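O-methyltransferase family 2 (Planctopirus limnophila, PDB 5I2H) probably transfers methyl groups from S-adenosyl-L-methionine to hydroxyl groups of its substrates, is thought to act as a dimer, and binds the flavone apigenin in the crystal. Local coordinates at residues Leu51-Leu56 against Gly86-Thr91; Glu64-Val69 against Glu124-Asp129. All blocks are in the same frame, centred on the assembly; numbering follows the deposited sequence.

Interaction 1: Leu51-Leu56 against Gly86-Thr91; sequences LSLDEL and GEIDLT
A single antiparallel bridge between Leu-51 and Ile-88 ties the chain just ahead of helix 53-60 to the two-stranded hairpin of the dimerisation domain, in the manner of a winged-helix fold. The two residues form a hydrogen-bonded pair: Leu-51 N donates to Ile-88 O at 3.0 Å, and Ile-88 N returns a bond of 2.7 Å to Leu-51 O, rising from above that carbonyl's plane. At the next residue, Ser-52, the chain turns into helix 53-60 with a cap. Its OG accepts from Glu-55 N while Glu-55 OE1 accepts from Ser-52 N at 2.9 Å, a capping box that sets the helix start beside the bridge. In the conformer described, Ile-88 points its CD1 at the first turn of the helix. With CG1 anti to the carbonyl carbon (chi1 -57°), Ile-88 CD1 lies 3.8 Å from Leu-53 CD1 and 4.1 Å from Leu-56 CD2, the Leu-56 and Ile-88 side chains crossing at about a right angle. One water links Leu-53 N to Gly-86 O. A second donates to both Glu-55 OE1 and Glu-87 OE2, and so probably eases the repulsion between two carboxylates whose oxygens stand 5.0 Å apart. Behind this seam, Leu-56 and Ile-88 both rest on Val-71 of helix 64-76, Leu-51 packs on Leu-46 of helix 42-48, and Ile-88 touches Leu-80 of the partner strand 80-82.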
ATOM      1  N   LEU A  51     -21.050   9.332 -15.158  1.00 20.46           N
ATOM      2  CA  LEU A  51     -22.298   8.838 -14.591  1.00 22.13           C
ATOM      3  C   LEU A  51     -22.508   9.392 -13.194  1.00 23.97           C
ATOM      4  O   LEU A  51     -21.552   9.589 -12.440  1.00 25.61           O
ATOM      5  CB  LEU A  51     -22.329   7.314 -14.476  1.00 22.11           C
ATOM      6  CG  LEU A  51     -22.185   6.496 -15.733  1.00 23.34           C
ATOM      7  CD1 LEU A  51     -22.083   5.051 -15.359  1.00 24.90           C
ATOM      8  CD2 LEU A  51     -23.408   6.740 -16.685  1.00 23.47           C
ATOM      9  N   SER A  52     -23.775   9.593 -12.844  1.00 25.60           N
ATOM     10  CA  SER A  52     -24.140   9.866 -11.465  1.00 28.05           C
ATOM     11  C   SER A  52     -23.828   8.661 -10.586  1.00 28.26           C
ATOM     12  O   SER A  52     -23.696   7.523 -11.062  1.00 27.39           O
ATOM     13  CB  SER A  52     -25.633  10.180 -11.354  1.00 28.99           C
ATOM     14  OG  SER A  52     -26.386   8.980 -11.366  1.00 30.89           O
ATOM     15  N   LEU A  53     -23.720   8.922  -9.280  1.00 28.72           N
ATOM     16  CA  LEU A  53     -23.486   7.831  -8.341  1.00 29.92           C
ATOM     17  C   LEU A  53     -24.598   6.797  -8.431  1.00 29.22           C
ATOM     18  O   LEU A  53     -24.338   5.587  -8.432  1.00 29.06           O
ATOM     19  CB  LEU A  53     -23.371   8.374  -6.922  1.00 32.07           C
ATOM     20  CG  LEU A  53     -23.026   7.321  -5.879  1.00 34.22           C
ATOM     21  CD1 LEU A  53     -21.529   6.970  -5.922  1.00 35.40           C
ATOM     22  CD2 LEU A  53     -23.447   7.792  -4.512  1.00 36.07           C
ATOM     23  N   ASP A  54     -25.846   7.253  -8.545  1.00 28.91           N
ATOM     24  CA  ASP A  54     -26.939   6.303  -8.658  1.00 31.42           C
ATOM     25  C   ASP A  54     -26.830   5.491  -9.939  1.00 29.34           C
ATOM     26  O   ASP A  54     -27.060   4.276  -9.933  1.00 30.84           O
ATOM     27  CB  ASP A  54     -28.277   7.029  -8.592  1.00 37.67           C
ATOM     28  CG  ASP A  54     -29.347   6.183  -7.945  1.00 44.58           C
ATOM     29  OD1 ASP A  54     -30.005   5.390  -8.668  1.00 46.99           O
ATOM     30  OD2 ASP A  54     -29.506   6.283  -6.703  1.00 47.34           O
ATOM     31  N   GLU A  55     -26.480   6.142 -11.049  1.00 29.27           N
ATOM     32  CA  GLU A  55     -26.297   5.424 -12.309  1.00 29.56           C
ATOM     33  C   GLU A  55     -25.165   4.406 -12.224  1.00 27.87           C
ATOM     34  O   GLU A  55     -25.270   3.296 -12.761  1.00 28.46           O
ATOM     35  CB  GLU A  55     -26.021   6.423 -13.434  1.00 32.64           C
ATOM     36  CG  GLU A  55     -27.242   7.275 -13.799  1.00 36.24           C
ATOM     37  CD  GLU A  55     -26.942   8.410 -14.794  1.00 39.40           C
ATOM     38  OE1 GLU A  55     -25.822   8.984 -14.785  1.00 38.83           O
ATOM     39  OE2 GLU A  55     -27.849   8.733 -15.592  1.00 40.89           O
ATOM     40  N   LEU A  56     -24.061   4.772 -11.575  1.00 25.74           N
ATOM     41  CA  LEU A  56     -22.946   3.840 -11.470  1.00 25.60           C
ATOM     42  C   LEU A  56     -23.298   2.658 -10.582  1.00 26.44           C
ATOM     43  O   LEU A  56     -22.967   1.514 -10.919  1.00 27.35           O
ATOM     44  CB  LEU A  56     -21.708   4.565 -10.955  1.00 24.64           C
ATOM     45  CG  LEU A  56     -20.416   3.768 -10.893  1.00 23.50           C
ATOM     46  CD1 LEU A  56     -20.005   3.326 -12.277  1.00 24.70           C
ATOM     47  CD2 LEU A  56     -19.317   4.609 -10.268  1.00 24.74           C
ATOM     48  N   GLY A  86     -22.139  16.467  -9.193  1.00 46.47           N
ATOM     49  CA  GLY A  86     -22.636  15.123  -8.941  1.00 44.33           C
ATOM     50  C   GLY A  86     -22.025  13.985  -9.749  1.00 42.15           C
ATOM     51  O   GLY A  86     -21.818  12.885  -9.216  1.00 43.58           O
ATOM     52  N   GLU A  87     -21.722  14.229 -11.022  1.00 35.46           N
ATOM     53  CA  GLU A  87     -21.294  13.154 -11.905  1.00 30.86           C
ATOM     54  C   GLU A  87     -19.884  12.664 -11.572  1.00 24.91           C
ATOM     55  O   GLU A  87     -19.036  13.412 -11.065  1.00 27.57           O
ATOM     56  CB  GLU A  87     -21.334  13.609 -13.357  1.00 35.94           C
ATOM     57  CG  GLU A  87     -22.731  13.661 -13.932  1.00 42.88           C
ATOM     58  CD  GLU A  87     -22.720  13.859 -15.424  1.00 47.91           C
ATOM     59  OE1 GLU A  87     -21.788  14.538 -15.927  1.00 48.84           O
ATOM     60  OE2 GLU A  87     -23.639  13.325 -16.090  1.00 51.27           O
ATOM     61  N   ILE A  88     -19.639  11.395 -11.878  0.62 21.24           N
ATOM     62  CA  ILE A  88     -18.347  10.745 -11.665  0.62 18.94           C
ATOM     63  C   ILE A  88     -17.718  10.488 -13.031  0.62 18.01           C
ATOM     64  O   ILE A  88     -18.358   9.897 -13.911  0.62 20.26           O
ATOM     65  CB  ILE A  88     -18.504   9.434 -10.876  0.62 18.07           C
ATOM     66  CG1 ILE A  88     -19.207   9.689  -9.527  0.62 19.31           C
ATOM     67  CG2 ILE A  88     -17.140   8.753 -10.676  0.62 18.08           C
ATOM     68  CD1 ILE A  88     -19.893   8.467  -8.967  0.62 18.97           C
ATOM     69  N   ASP A  89     -16.471  10.917 -13.208  1.00 16.41           N
ATOM     70  CA  ASP A  89     -15.761  10.755 -14.480  1.00 16.40           C
ATOM     71  C   ASP A  89     -14.349  10.211 -14.268  1.00 16.10           C
ATOM     72  O   ASP A  89     -13.797  10.269 -13.172  1.00 16.10           O
ATOM     73  CB  ASP A  89     -15.687  12.087 -15.232  1.00 17.82           C
ATOM     74  CG  ASP A  89     -15.418  11.922 -16.721  1.00 21.00           C
ATOM     75  OD1 ASP A  89     -15.390  10.766 -17.238  1.00 19.98           O
ATOM     76  OD2 ASP A  89     -15.243  12.967 -17.373  1.00 22.40           O
ATOM     77  N   LEU A  90     -13.744   9.711 -15.349  1.00 14.51           N
ATOM     78  CA  LEU A  90     -12.327   9.359 -15.292  1.00 14.01           C
ATOM     79  C   LEU A  90     -11.468  10.612 -15.293  1.00 14.78           C
ATOM     80  O   LEU A  90     -11.824  11.623 -15.901  1.00 16.00           O
ATOM     81  CB  LEU A  90     -11.923   8.494 -16.489  1.00 15.12           C
ATOM     82  CG  LEU A  90     -12.664   7.185 -16.685  1.00 16.17           C
ATOM     83  CD1 LEU A  90     -12.066   6.425 -17.895  1.00 16.29           C
ATOM     84  CD2 LEU A  90     -12.585   6.345 -15.400  1.00 17.13           C
ATOM     85  N   THR A  91     -10.307  10.533 -14.619  1.00 13.18           N
ATOM     86  CA  THR A  91      -9.232  11.478 -14.860  1.00 13.33           C
ATOM     87  C   THR A  91      -8.425  11.026 -16.076  1.00 13.75           C
ATOM     88  O   THR A  91      -8.488   9.864 -16.483  1.00 14.14           O
ATOM     89  CB  THR A  91      -8.295  11.565 -13.660  1.00 13.06           C
ATOM     90  OG1 THR A  91      -7.696  10.284 -13.514  1.00 12.64           O
ATOM     91  CG2 THR A  91      -9.064  11.913 -12.366  1.00 13.53           C
TER
HETATM   92  O   HOH W   1     -23.859  11.211  -8.365  1.00 41.52           O
HETATM   93  O   HOH W   2     -25.065  11.298 -16.040  1.00 43.82           O

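Interaction 2: Glu64-Val69 against Glu124-Asp129; sequences ERATQV and ERLKSD
Asp-129 OD2 is held by three groups: Arg-65 NE at 3.3 Å, a water that donates to it at 2.7 Å, and the hydroxyl of Ser-63, just ahead of the helix. The same water accepts from Arg-65 NE, so the nitrogen divides its proton between carboxylate and solvent. Arg-65 NH2 makes the shorter half of the salt bridge, 2.7 Å to Asp-129 OD1 with an N-H...O angle of 165°. The grip is side-on, one nitrogen to each oxygen, but it is not coplanar: OD1 lies in the guanidinium plane, whereas the arginine approaches from above the carboxylate, the two planes being 68° apart. A bend at chi3 (64°), after two anti torsions, swings the guanidinium over to Asp-129. On its far branch, NH1 donates to Thr-325 O and Gly-327 O, next to the end of helix 312-324. A leucine in place of Arg-65 would probably leave the Asp-129 carboxylate without its positive mate and those loop carbonyls without their donor. Two helices of the mainly helical N-terminal region meet beneath the salt bridge, the N-terminal turns of 64-76, in the dimerisation domain, against the last turn of 117-128. Ala-66 permits the close approach, its CB only 3.6 Å from Leu-126 O and 3.9 Å from Leu-126 CD2. Leu-126 CD2 also reaches Val-69 CG2, at 4.0 Å. Phe-322 of helix 312-324 packs against Ala-66, Val-69 and Leu-126, bringing a third helix into this buried apolar patch.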
ATOM      1  N   GLU A  64     -25.312   0.996  -2.355  1.00 25.64           N
ATOM      2  CA  GLU A  64     -24.848   2.361  -2.144  1.00 23.83           C
ATOM      3  C   GLU A  64     -23.538   2.376  -1.386  1.00 22.14           C
ATOM      4  O   GLU A  64     -22.613   3.109  -1.751  1.00 20.14           O
ATOM      5  CB  GLU A  64     -25.887   3.176  -1.369  1.00 26.39           C
ATOM      6  CG  GLU A  64     -25.658   4.717  -1.405  1.00 30.89           C
ATOM      7  CD  GLU A  64     -24.885   5.329  -0.184  1.00 33.55           C
ATOM      8  OE1 GLU A  64     -24.582   4.617   0.819  1.00 36.05           O
ATOM      9  OE2 GLU A  64     -24.589   6.561  -0.240  1.00 31.65           O
ATOM     10  N   ARG A  65     -23.435   1.570  -0.331  1.00 20.26           N
ATOM     11  CA  ARG A  65     -22.215   1.586   0.468  1.00 18.27           C
ATOM     12  C   ARG A  65     -21.038   1.080  -0.353  1.00 18.35           C
ATOM     13  O   ARG A  65     -19.965   1.704  -0.369  1.00 17.85           O
ATOM     14  CB  ARG A  65     -22.390   0.742   1.739  1.00 17.11           C
ATOM     15  CG  ARG A  65     -21.133   0.788   2.652  1.00 16.34           C
ATOM     16  CD  ARG A  65     -21.319   0.021   3.964  1.00 17.63           C
ATOM     17  NE  ARG A  65     -21.521  -1.399   3.745  1.00 16.35           N
ATOM     18  CZ  ARG A  65     -20.775  -2.352   4.286  1.00 18.14           C
ATOM     19  NH1 ARG A  65     -19.740  -2.045   5.077  1.00 16.13           N
ATOM     20  NH2 ARG A  65     -21.079  -3.625   4.047  1.00 19.25           N
ATOM     21  N   ALA A  66     -21.220  -0.049  -1.053  1.00 17.33           N
ATOM     22  CA  ALA A  66     -20.117  -0.592  -1.849  1.00 15.53           C
ATOM     23  C   ALA A  66     -19.701   0.392  -2.927  1.00 14.24           C
ATOM     24  O   ALA A  66     -18.498   0.570  -3.191  1.00 14.79           O
ATOM     25  CB  ALA A  66     -20.518  -1.930  -2.483  1.00 14.58           C
ATOM     26  N   THR A  67     -20.679   1.058  -3.553  1.00 17.33           N
ATOM     27  CA  THR A  67     -20.314   2.004  -4.606  1.00 18.92           C
ATOM     28  C   THR A  67     -19.565   3.202  -4.021  1.00 18.98           C
ATOM     29  O   THR A  67     -18.566   3.663  -4.609  1.00 17.73           O
ATOM     30  CB  THR A  67     -21.550   2.439  -5.397  1.00 22.15           C
ATOM     31  OG1 THR A  67     -22.217   1.274  -5.912  1.00 24.05           O
ATOM     32  CG2 THR A  67     -21.140   3.321  -6.582  1.00 21.83           C
ATOM     33  N   GLN A  68     -19.993   3.681  -2.842  1.00 18.80           N
ATOM     34  CA  GLN A  68     -19.313   4.814  -2.219  1.00 19.21           C
ATOM     35  C   GLN A  68     -17.876   4.468  -1.885  1.00 15.86           C
ATOM     36  O   GLN A  68     -16.979   5.276  -2.136  1.00 16.29           O
ATOM     37  CB  GLN A  68     -20.013   5.303  -0.947  1.00 20.31           C
ATOM     38  CG  GLN A  68     -21.356   5.962  -1.113  1.00 24.19           C
ATOM     39  CD  GLN A  68     -21.294   7.439  -1.478  1.00 26.20           C
ATOM     40  OE1 GLN A  68     -20.318   7.928  -2.038  1.00 25.33           O
ATOM     41  NE2 GLN A  68     -22.358   8.160  -1.133  1.00 28.34           N
ATOM     42  N   VAL A  69     -17.627   3.299  -1.275  1.00 13.86           N
ATOM     43  CA  VAL A  69     -16.242   3.051  -0.875  1.00 10.88           C
ATOM     44  C   VAL A  69     -15.358   2.859  -2.114  1.00 11.03           C
ATOM     45  O   VAL A  69     -14.186   3.252  -2.114  1.00 11.52           O
ATOM     46  CB  VAL A  69     -16.083   1.872   0.115  1.00 13.39           C
ATOM     47  CG1 VAL A  69     -16.998   2.061   1.335  1.00 14.12           C
ATOM     48  CG2 VAL A  69     -16.336   0.531  -0.510  1.00 16.04           C
ATOM     49  N   GLU A 124     -15.811 -10.145  -3.564  1.00 16.66           N
ATOM     50  CA  GLU A 124     -16.958 -10.812  -2.950  1.00 19.16           C
ATOM     51  C   GLU A 124     -17.676  -9.902  -1.962  1.00 19.36           C
ATOM     52  O   GLU A 124     -18.916  -9.864  -1.936  1.00 20.78           O
ATOM     53  CB  GLU A 124     -16.508 -12.100  -2.263  1.00 24.13           C
ATOM     54  CG  GLU A 124     -17.640 -12.811  -1.543  1.00 31.66           C
ATOM     55  CD  GLU A 124     -18.796 -13.225  -2.474  1.00 39.23           C
ATOM     56  OE1 GLU A 124     -18.556 -13.463  -3.687  1.00 42.80           O
ATOM     57  OE2 GLU A 124     -19.950 -13.312  -1.983  1.00 41.75           O
ATOM     58  N   ARG A 125     -16.909  -9.199  -1.108  0.51 18.23           N
ATOM     59  CA  ARG A 125     -17.492  -8.229  -0.183  0.51 18.92           C
ATOM     60  C   ARG A 125     -18.297  -7.180  -0.932  0.51 17.70           C
ATOM     61  O   ARG A 125     -19.448  -6.892  -0.577  0.51 17.94           O
ATOM     62  CB  ARG A 125     -16.402  -7.533   0.645  0.51 20.24           C
ATOM     63  CG  ARG A 125     -15.624  -8.398   1.633  0.51 24.20           C
ATOM     64  CD  ARG A 125     -16.515  -9.143   2.647  0.51 27.04           C
ATOM     65  NE  ARG A 125     -16.923 -10.467   2.171  0.51 29.45           N
ATOM     66  CZ  ARG A 125     -16.097 -11.500   2.004  0.51 29.40           C
ATOM     67  NH1 ARG A 125     -14.803 -11.379   2.273  0.51 26.52           N
ATOM     68  NH2 ARG A 125     -16.571 -12.663   1.569  0.51 30.21           N
ATOM     69  N   LEU A 126     -17.692  -6.576  -1.960  1.00 17.22           N
ATOM     70  CA  LEU A 126     -18.367  -5.520  -2.715  1.00 16.57           C
ATOM     71  C   LEU A 126     -19.654  -6.046  -3.336  1.00 18.30           C
ATOM     72  O   LEU A 126     -20.716  -5.417  -3.228  1.00 19.11           O
ATOM     73  CB  LEU A 126     -17.448  -4.953  -3.807  1.00 14.93           C
ATOM     74  CG  LEU A 126     -16.251  -4.084  -3.361  1.00 13.64           C
ATOM     75  CD1 LEU A 126     -15.246  -3.920  -4.511  1.00 12.25           C
ATOM     76  CD2 LEU A 126     -16.690  -2.708  -2.866  1.00 15.18           C
ATOM     77  N   LYS A 127     -19.578  -7.207  -3.984  1.00 18.17           N
ATOM     78  CA  LYS A 127     -20.735  -7.706  -4.722  1.00 20.96           C
ATOM     79  C   LYS A 127     -21.837  -8.197  -3.795  1.00 22.74           C
ATOM     80  O   LYS A 127     -23.028  -8.107  -4.136  1.00 24.71           O
ATOM     81  CB  LYS A 127     -20.316  -8.844  -5.651  1.00 23.32           C
ATOM     82  CG  LYS A 127     -19.556  -8.429  -6.856  1.00 26.21           C
ATOM     83  CD  LYS A 127     -19.219  -9.675  -7.631  1.00 31.35           C
ATOM     84  CE  LYS A 127     -18.543  -9.355  -8.943  1.00 34.80           C
ATOM     85  NZ  LYS A 127     -18.452 -10.587  -9.781  1.00 37.03           N
ATOM     86  N   SER A 128     -21.472  -8.745  -2.642  1.00 23.57           N
ATOM     87  CA  SER A 128     -22.459  -9.346  -1.766  1.00 25.42           C
ATOM     88  C   SER A 128     -23.076  -8.355  -0.795  1.00 26.41           C
ATOM     89  O   SER A 128     -24.048  -8.700  -0.115  1.00 27.72           O
ATOM     90  CB  SER A 128     -21.833 -10.507  -0.987  1.00 27.79           C
ATOM     91  OG  SER A 128     -20.915 -10.034  -0.010  1.00 32.29           O
ATOM     92  N   ASP A 129     -22.572  -7.137  -0.715  1.00 27.19           N
ATOM     93  CA  ASP A 129     -23.163  -6.229   0.255  1.00 31.13           C
ATOM     94  C   ASP A 129     -24.646  -5.937  -0.001  1.00 32.84           C
ATOM     95  O   ASP A 129     -25.065  -5.757  -1.139  1.00 32.85           O
ATOM     96  CB  ASP A 129     -22.417  -4.924   0.297  1.00 30.55           C
ATOM     97  CG  ASP A 129     -22.863  -4.077   1.448  1.00 30.53           C
ATOM     98  OD1 ASP A 129     -23.073  -4.665   2.539  1.00 31.99           O
ATOM     99  OD2 ASP A 129     -23.026  -2.860   1.261  1.00 28.30           O
TER
HETATM  100  O   HOH W   3     -24.618  -1.489   3.018  1.00 25.58           O

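In the fold
Interactions 1 and 2 lie 16 Å apart between centres and meet through consecutive helices, 53-60 and 64-76. Leu-53, which packs on the hairpin in interaction 1, also touches the second helix: its CD2 is 3.6 Å from Gln-68 NE2, and its CD1 is 3.7 Å from Thr-67 CG2. Helix 64-76 thus carries Val-71 for the hairpin side and Ala-66 and Val-69 for helix 117-128. Interaction 2 can be related to the apigenin pocket through Arg-65 and helix 312-324. The Arg-65 side chain is about 11 Å from a bound apigenin, and helix 312-324, packed on this contact, contributes Tyr-317 and Leu-324 to the pocket. Neither contact includes a pocket residue.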